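Local atomic coordinates of novel protein similar to vertebrate potassium voltage-gated channel, subfamily H (Eag-related) family (Danio rerio, PDB entry 3UKN), a protein that probably forms the pore-forming subunit of a voltage-gated potassium channel, of which this chain is the cytoplasmic C-linker and cyclic nucleotide-binding homology domain. Residues K75-L78 with L82-S85. Numbering follows the deposited sequence.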
ATOM      1  N   LYS B  75       9.235  19.356  -6.592  1.00 37.00           N
ATOM      2  CA  LYS B  75       9.885  18.053  -6.597  1.00 37.89           C
ATOM      3  C   LYS B  75      10.944  17.906  -7.697  1.00 36.53           C
ATOM      4  O   LYS B  75      10.635  18.010  -8.884  1.00 27.74           O
ATOM      5  CB  LYS B  75       8.828  16.950  -6.725  1.00 37.03           C
ATOM      6  CG  LYS B  75       7.937  16.795  -5.475  1.00 35.25           C
ATOM      7  CD  LYS B  75       8.743  16.324  -4.276  1.00 38.38           C
ATOM      8  CE  LYS B  75       8.093  16.746  -2.967  1.00 52.87           C
ATOM      9  NZ  LYS B  75       8.830  16.207  -1.790  1.00 52.75           N
ATOM     10  N   GLU B  76      12.184  17.634  -7.286  1.00 38.28           N
ATOM     11  CA  GLU B  76      13.311  17.497  -8.205  1.00 44.35           C
ATOM     12  C   GLU B  76      13.023  16.524  -9.349  1.00 40.60           C
ATOM     13  O   GLU B  76      13.380  16.785 -10.500  1.00 33.22           O
ATOM     14  CB  GLU B  76      14.575  17.066  -7.461  1.00 52.00           C
ATOM     15  CG  GLU B  76      15.181  18.140  -6.565  1.00 66.46           C
ATOM     16  CD  GLU B  76      14.520  18.235  -5.189  1.00 80.53           C
ATOM     17  OE1 GLU B  76      13.406  17.691  -5.004  1.00 68.76           O
ATOM     18  OE2 GLU B  76      15.125  18.860  -4.286  1.00 95.66           O
ATOM     19  N   LEU B  77      12.367  15.414  -9.033  1.00 40.85           N
ATOM     20  CA  LEU B  77      12.009  14.445 -10.050  1.00 41.90           C
ATOM     21  C   LEU B  77      11.323  15.152 -11.209  1.00 33.75           C
ATOM     22  O   LEU B  77      11.721  14.990 -12.354  1.00 39.00           O
ATOM     23  CB  LEU B  77      11.126  13.337  -9.465  1.00 44.20           C
ATOM     24  CG  LEU B  77      10.783  12.100 -10.303  1.00 39.91           C
ATOM     25  CD1 LEU B  77      10.696  10.848  -9.429  1.00 42.92           C
ATOM     26  CD2 LEU B  77       9.471  12.316 -11.028  1.00 35.68           C
ATOM     27  N   LEU B  78      10.324  15.970 -10.909  1.00 35.44           N
ATOM     28  CA  LEU B  78       9.507  16.579 -11.948  1.00 35.29           C
ATOM     29  C   LEU B  78      10.186  17.735 -12.668  1.00 40.26           C
ATOM     30  O   LEU B  78       9.577  18.353 -13.538  1.00 36.14           O
ATOM     31  CB  LEU B  78       8.181  17.085 -11.371  1.00 38.88           C
ATOM     32  CG  LEU B  78       7.194  16.015 -10.933  1.00 37.00           C
ATOM     33  CD1 LEU B  78       5.939  16.677 -10.400  1.00 37.21           C
ATOM     34  CD2 LEU B  78       6.901  15.050 -12.091  1.00 22.45           C
ATOM     35  N   LEU B  82      11.703  15.652 -19.344  1.00 26.13           N
ATOM     36  CA  LEU B  82      10.594  14.742 -19.621  1.00 25.47           C
ATOM     37  C   LEU B  82       9.213  15.386 -19.373  1.00 22.25           C
ATOM     38  O   LEU B  82       8.214  15.036 -20.024  1.00 21.83           O
ATOM     39  CB  LEU B  82      10.765  13.511 -18.729  1.00 38.40           C
ATOM     40  CG  LEU B  82       9.588  12.569 -18.577  1.00 36.31           C
ATOM     41  CD1 LEU B  82       9.165  12.118 -19.975  1.00 43.52           C
ATOM     42  CD2 LEU B  82       9.987  11.403 -17.720  1.00 36.46           C
ATOM     43  N   PHE B  83       9.165  16.331 -18.436  1.00 23.18           N
ATOM     44  CA  PHE B  83       7.894  16.918 -17.962  1.00 35.57           C
ATOM     45  C   PHE B  83       7.613  18.301 -18.557  1.00 33.93           C
ATOM     46  O   PHE B  83       6.570  18.901 -18.289  1.00 41.13           O
ATOM     47  CB  PHE B  83       7.831  16.938 -16.411  1.00 22.46           C
ATOM     48  CG  PHE B  83       7.877  15.557 -15.808  1.00 22.93           C
ATOM     49  CD1 PHE B  83       6.771  14.735 -15.863  1.00 17.67           C
ATOM     50  CD2 PHE B  83       9.042  15.064 -15.254  1.00 18.75           C
ATOM     51  CE1 PHE B  83       6.815  13.461 -15.376  1.00 22.27           C
ATOM     52  CE2 PHE B  83       9.097  13.788 -14.751  1.00 24.92           C
ATOM     53  CZ  PHE B  83       7.978  12.977 -14.816  1.00 28.62           C
ATOM     54  N   GLU B  84       8.531  18.781 -19.389  1.00 33.66           N
ATOM     55  CA  GLU B  84       8.408  20.118 -19.981  1.00 39.73           C
ATOM     56  C   GLU B  84       7.033  20.361 -20.606  1.00 41.51           C
ATOM     57  O   GLU B  84       6.466  21.444 -20.460  1.00 43.17           O
ATOM     58  CB  GLU B  84       9.505  20.347 -21.027  1.00 46.59           C
ATOM     59  CG  GLU B  84       9.467  21.700 -21.715  1.00 48.54           C
ATOM     60  CD  GLU B  84       9.957  22.831 -20.828  1.00 53.44           C
ATOM     61  OE1 GLU B  84      10.107  22.603 -19.604  1.00 51.52           O
ATOM     62  OE2 GLU B  84      10.196  23.948 -21.361  1.00 52.82           O
ATOM     63  N   SER B  85       6.497  19.352 -21.290  1.00 26.13           N
ATOM     64  CA  SER B  85       5.260  19.521 -22.047  1.00 28.64           C
ATOM     65  C   SER B  85       3.988  19.112 -21.278  1.00 28.35           C
ATOM     66  O   SER B  85       2.886  19.099 -21.828  1.00 30.83           O
ATOM     67  CB  SER B  85       5.346  18.790 -23.389  1.00 31.77           C
ATOM     68  OG  SER B  85       5.018  17.421 -23.234  1.00 30.80           O
TER
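Leu78 sets one methyl, CD2, over the middle of the Phe83 ring: the carbon lies 3.5 Å from the ring centroid of Phe83 and only 6° off the ring normal, a CH-pi contact made squarely on the face. Its nearest ring atom is CZ of Phe83, at 3.6 Å from CD2 of Leu78. The first torsion of Phe83 (chi1 -62°) turns CG away from its own carbonyl carbon and sends the ring across to 75-78, where it meets the Leu78 side chain at about a right angle. The opposite face is taken by Leu82 from within the ring's own segment, its CG 4.0 Å above the plane, so the phenyl is held between two leucines. Leu77 adds to the grip at the far end of the ring, CD2 of Leu77 standing 4.0 Å from CE2 of Phe83, and its backbone O approaches the same CE2 obliquely at 3.8 Å. Leucine suits positions 77 and 78 because its branch can put one methyl against the ring; phenylalanine offers two broad apolar faces, each covered here by a leucine carbon.

Farther out, Gln171 holds the 75-78 segment by accepting from the backbone N of Leu77 and donating to OE1 of Glu76, while Tyr188 OH hydrogen-bonds to O of Leu82. Helix 88-96 touches both partners through Leu94, and Tyr188 of helix 186-199 also packs against Phe83. The contact lies within the connection between helices 63-71 and 88-96. With no hydrogen bond joining the two segments, their mutual hold is largely apolar, resting on dispersion and the exclusion of water.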